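Local coordinates for putative branched-chain amino acid transport system substrate-binding protein (Rhodopseudomonas palustris, PDB 3TX6), which probably captures aromatic acids related to p-coumaric acid in the periplasm for an ABC transporter, and here holds 3-(4-hydroxyphenyl)pyruvic acid in its pocket, at residues 317-320 and 321-324; 289-292 and 293-296. All coordinates share one frame; numbering follows the deposited sequence.

Contact 1. Residues 317-320 and 321-324; sequences RKAL and VSEK
Glu323 closes the last turn of helix 310-322 on Ala319: its N bonds Ala319 O at 3.0 Å with an N-H...O angle of 158°, and its side chain leans on the same oxygen, CB lying 3.4 Å from Ala319 O with CG alongside. One carbonyl thus meets both the amide and the aliphatic base of the glutamate. Beside it, Ser322 turns OG back over the preceding turn, 3.4 Å from Ala319 CA; the torsion that puts it there (chi1 67°) folds the hydroxyl inward over its own backbone, and the short hydroxymethyl allows this at an exposed position. Lys318 O receives Val321 N at 3.2 Å, an i to i+3 bond of 3-10 type that arrives from well above the carbonyl plane, as the helix tightens toward its end. Helical geometry stops at Ser322, and from Glu323 the chain opens out. Lys324, bent at chi2 (-60°) and then extended, reaches back so that NZ bonds Val321 O at 3.0 Å, a long flexible chain satisfying a carbonyl of the final turn; NZ also bonds Phe335 O. One water donates to both Leu320 O and Glu323 O, bridging the turn. On the inner side, Ala319 is small enough to pack on Val297 and Val300 of helix 282-304, which Leu320 and Glu323 also face.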
loop_
_atom_site.group_PDB
_atom_site.type_symbol
_atom_site.label_atom_id
_atom_site.label_comp_id
_atom_site.label_asym_id
_atom_site.label_seq_id
_atom_site.Cartn_x
_atom_site.Cartn_y
_atom_site.Cartn_z
ATOM N N ARG A 317 -1.040 19.731 8.164
ATOM C CA ARG A 317 0.090 19.673 7.210
ATOM C C ARG A 317 1.431 19.853 7.923
ATOM O O ARG A 317 2.371 19.088 7.712
ATOM C CB ARG A 317 -0.042 20.716 6.127
ATOM C CG ARG A 317 0.978 20.585 4.998
ATOM C CD ARG A 317 0.831 21.687 3.927
ATOM N NE ARG A 317 1.223 23.027 4.373
ATOM C CZ ARG A 317 2.474 23.498 4.356
ATOM N NH1 ARG A 317 3.483 22.728 3.982
ATOM N NH2 ARG A 317 2.739 24.728 4.764
ATOM N N LYS A 318 1.523 20.886 8.743
ATOM C CA LYS A 318 2.773 21.145 9.458
ATOM C C LYS A 318 3.062 20.049 10.500
ATOM O O LYS A 318 4.218 19.666 10.672
ATOM C CB LYS A 318 2.770 22.527 10.127
ATOM C CG LYS A 318 2.701 23.685 9.154
ATOM C CD LYS A 318 3.958 23.863 8.326
ATOM C CE LYS A 318 4.150 25.316 7.881
ATOM N NZ LYS A 318 5.372 25.479 7.027
ATOM N N ALA A 319 2.030 19.519 11.145
ATOM C CA ALA A 319 2.209 18.474 12.162
ATOM C C ALA A 319 2.690 17.163 11.573
ATOM O O ALA A 319 3.445 16.418 12.217
ATOM C CB ALA A 319 0.964 18.294 12.968
ATOM N N LEU A 320 2.322 16.904 10.326
ATOM C CA LEU A 320 2.831 15.694 9.647
ATOM C C LEU A 320 4.331 15.669 9.536
ATOM O O LEU A 320 4.934 14.599 9.521
ATOM C CB LEU A 320 2.211 15.496 8.241
ATOM C CG LEU A 320 0.740 15.078 8.172
ATOM C CD1 LEU A 320 0.158 15.378 6.796
ATOM C CD2 LEU A 320 0.612 13.603 8.562
ATOM N N VAL A 321 4.951 16.840 9.471
ATOM C CA VAL A 321 6.408 16.884 9.352
ATOM C C VAL A 321 7.119 17.310 10.651
ATOM O O VAL A 321 8.353 17.248 10.719
ATOM C CB VAL A 321 6.832 17.782 8.179
ATOM C CG1 VAL A 321 6.295 17.232 6.848
ATOM C CG2 VAL A 321 6.380 19.209 8.438
ATOM N N SER A 322 6.370 17.771 11.656
ATOM C CA SER A 322 6.967 18.061 12.984
ATOM C C SER A 322 6.916 16.900 13.961
ATOM O O SER A 322 7.805 16.764 14.808
ATOM C CB SER A 322 6.336 19.313 13.647
ATOM O OG SER A 322 4.971 19.131 13.997
ATOM N N GLU A 323 5.929 16.029 13.810
ATOM C CA GLU A 323 5.789 14.876 14.675
ATOM C C GLU A 323 6.584 13.701 14.101
ATOM O O GLU A 323 6.245 13.159 13.056
ATOM C CB GLU A 323 4.320 14.484 14.812
ATOM C CG GLU A 323 3.486 15.463 15.603
ATOM C CD GLU A 323 3.862 15.490 17.082
ATOM O OE1 GLU A 323 3.821 14.410 17.726
ATOM O OE2 GLU A 323 4.170 16.595 17.605
ATOM N N LYS A 324 7.586 13.252 14.830
ATOM C CA LYS A 324 8.521 12.244 14.332
ATOM C C LYS A 324 8.269 10.871 14.950
ATOM O O LYS A 324 7.774 10.762 16.059
ATOM C CB LYS A 324 9.960 12.665 14.614
ATOM C CG LYS A 324 10.417 13.946 13.899
ATOM C CD LYS A 324 10.356 13.867 12.392
ATOM C CE LYS A 324 10.718 15.212 11.743
ATOM N NZ LYS A 324 10.570 15.201 10.276
HETATM O O HOH W 1 5.783 12.188 10.538
#

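Contact 2. Residues 289-292 and 293-296; sequences DAFK and VLER
Lys292 and Glu295 lie side by side on one flank of helix 282-304, pointing the same way, with Lys292 CD 4.0 Å from Glu295 OE2. Their charged ends stop short of a salt bridge, Lys292 NZ and Glu295 OE2 being 4.2 Å apart, and a water fills the role of link: it accepts from Lys292 NZ at 3.1 Å and donates to Glu295 OE2. The two chains reach the water differently. Lysine is bent at chi2 (-63°), which shortens its reach, whereas glutamate is extended beyond CG (chi2 -178°). The direct salt-bridge partner of Lys292 NZ is Glu266.

A second pair faces the domain core. Phe291 CD2 and Leu294 CD1 meet at 4.4 Å, the methyl approaching the ring obliquely. Large apolar groups suit these positions because they rest on the neighbouring sheet: Phe291 on Ile10, Ile12 and Met74, Leu294 on Ile10 and Val72. Ala290, with its short side chain, also touches Met74.

Beneath the side chains runs the regular i to i+4 ladder that sets their spacing. Val293 N bonds Asp289 O at 2.9 Å, Leu294 N bonds Ala290 O at 3.0 Å, and Glu295 N bonds Phe291 O at 2.8 Å; the next rung, Arg296 N to Lys292 O, is weak. Val293 lays CG2 against Asp289 O and packs on Ile326, and the Asp289 carboxylate takes up Ser329 OG and Gln330 N.

Ala290, Phe291 and Leu294 thus face strands 8-14 and 72-75, Lys292 and Glu295 another flank, and Asp289, Val293 and Arg296 strand 326-328, the loop after it and the end of helix 310-322. With Glu266 and Glu295 both near, the ammonium of Lys292 would probably be stabilised in its charged form.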
loop_
_atom_site.group_PDB
_atom_site.type_symbol
_atom_site.label_atom_id
_atom_site.label_comp_id
_atom_site.label_asym_id
_atom_site.label_seq_id
_atom_site.Cartn_x
_atom_site.Cartn_y
_atom_site.Cartn_z
ATOM N N ASP A 289 -3.551 2.438 9.926
ATOM C CA ASP A 289 -2.364 3.242 10.224
ATOM C C ASP A 289 -2.613 4.727 9.945
ATOM O O ASP A 289 -2.067 5.577 10.627
ATOM C CB ASP A 289 -1.197 2.761 9.399
ATOM C CG ASP A 289 -0.654 1.429 9.860
ATOM O OD1 ASP A 289 -1.112 0.933 10.912
ATOM O OD2 ASP A 289 0.272 0.921 9.196
ATOM N N ALA A 290 -3.412 5.040 8.920
ATOM C CA ALA A 290 -3.727 6.427 8.641
ATOM C C ALA A 290 -4.358 7.088 9.884
ATOM O O ALA A 290 -4.078 8.264 10.219
ATOM C CB ALA A 290 -4.623 6.580 7.419
ATOM N N PHE A 291 -5.201 6.351 10.597
ATOM C CA PHE A 291 -5.784 6.844 11.847
ATOM C C PHE A 291 -4.784 6.914 12.975
ATOM O O PHE A 291 -4.902 7.802 13.812
ATOM C CB PHE A 291 -7.042 6.068 12.223
ATOM C CG PHE A 291 -8.263 6.477 11.402
ATOM C CD1 PHE A 291 -8.444 5.999 10.099
ATOM C CD2 PHE A 291 -9.207 7.338 11.933
ATOM C CE1 PHE A 291 -9.542 6.386 9.365
ATOM C CE2 PHE A 291 -10.318 7.711 11.202
ATOM C CZ PHE A 291 -10.499 7.231 9.929
ATOM N N LYS A 292 -3.832 5.985 13.037
ATOM C CA LYS A 292 -2.737 6.111 14.003
ATOM C C LYS A 292 -1.977 7.411 13.733
ATOM O O LYS A 292 -1.611 8.118 14.675
ATOM C CB LYS A 292 -1.787 4.908 13.948
ATOM C CG LYS A 292 -2.366 3.598 14.474
ATOM C CD LYS A 292 -2.718 3.699 15.962
ATOM C CE LYS A 292 -3.065 2.359 16.576
ATOM N NZ LYS A 292 -3.352 2.366 18.054
ATOM N N VAL A 293 -1.771 7.775 12.455
ATOM C CA VAL A 293 -1.124 9.069 12.142
ATOM C C VAL A 293 -1.971 10.228 12.661
ATOM O O VAL A 293 -1.445 11.171 13.285
ATOM C CB VAL A 293 -0.774 9.185 10.632
ATOM C CG1 VAL A 293 -0.375 10.615 10.250
ATOM C CG2 VAL A 293 0.266 8.156 10.245
ATOM N N LEU A 294 -3.286 10.172 12.397
ATOM C CA LEU A 294 -4.188 11.174 12.919
ATOM C C LEU A 294 -4.178 11.279 14.453
ATOM O O LEU A 294 -4.261 12.395 14.989
ATOM C CB LEU A 294 -5.612 10.982 12.416
ATOM C CG LEU A 294 -5.824 11.178 10.906
ATOM C CD1 LEU A 294 -7.322 11.106 10.574
ATOM C CD2 LEU A 294 -5.178 12.475 10.427
ATOM N N GLU A 295 -4.081 10.166 15.168
ATOM C CA GLU A 295 -3.970 10.238 16.618
ATOM C C GLU A 295 -2.746 11.043 17.101
ATOM O O GLU A 295 -2.813 11.602 18.183
ATOM C CB GLU A 295 -3.916 8.844 17.242
ATOM C CG GLU A 295 -5.233 8.106 17.224
ATOM C CD GLU A 295 -5.088 6.750 17.902
ATOM O OE1 GLU A 295 -4.289 6.597 18.863
ATOM O OE2 GLU A 295 -5.738 5.818 17.508
ATOM N N ARG A 296 -1.673 11.099 16.311
ATOM C CA ARG A 296 -0.481 11.920 16.623
ATOM C C ARG A 296 -0.662 13.365 16.176
ATOM O O ARG A 296 -0.344 14.294 16.943
ATOM C CB ARG A 296 0.796 11.405 15.911
ATOM C CG ARG A 296 1.461 10.266 16.609
ATOM C CD ARG A 296 2.183 10.688 17.886
ATOM N NE ARG A 296 3.347 11.555 17.750
ATOM C CZ ARG A 296 4.614 11.153 17.529
ATOM N NH1 ARG A 296 4.942 9.890 17.350
ATOM N NH2 ARG A 296 5.566 12.049 17.465
HETATM O O HOH W 2 -6.193 3.571 18.410
#

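Contact 2 comes first along the chain, in the middle of helix 282-304, and contact 1 follows at the C-terminal end of helix 310-322, the next helix. They lie about 12 Å apart, centre to centre, on the same side of the chain's centre, and they touch directly. Arg296 of contact 2 joins them by polar links: its NE forms a salt bridge with Glu323 OE1 (2.9 Å), and its NH2 probably bonds Lys324 O. Beside these, Leu320 CD2 packs on Val293 CG1 at 3.6 Å. The two successive helices are thereby fastened together within the lobe built on strands 8-14 and 72-75, part of the two-lobed periplasmic binding protein fold.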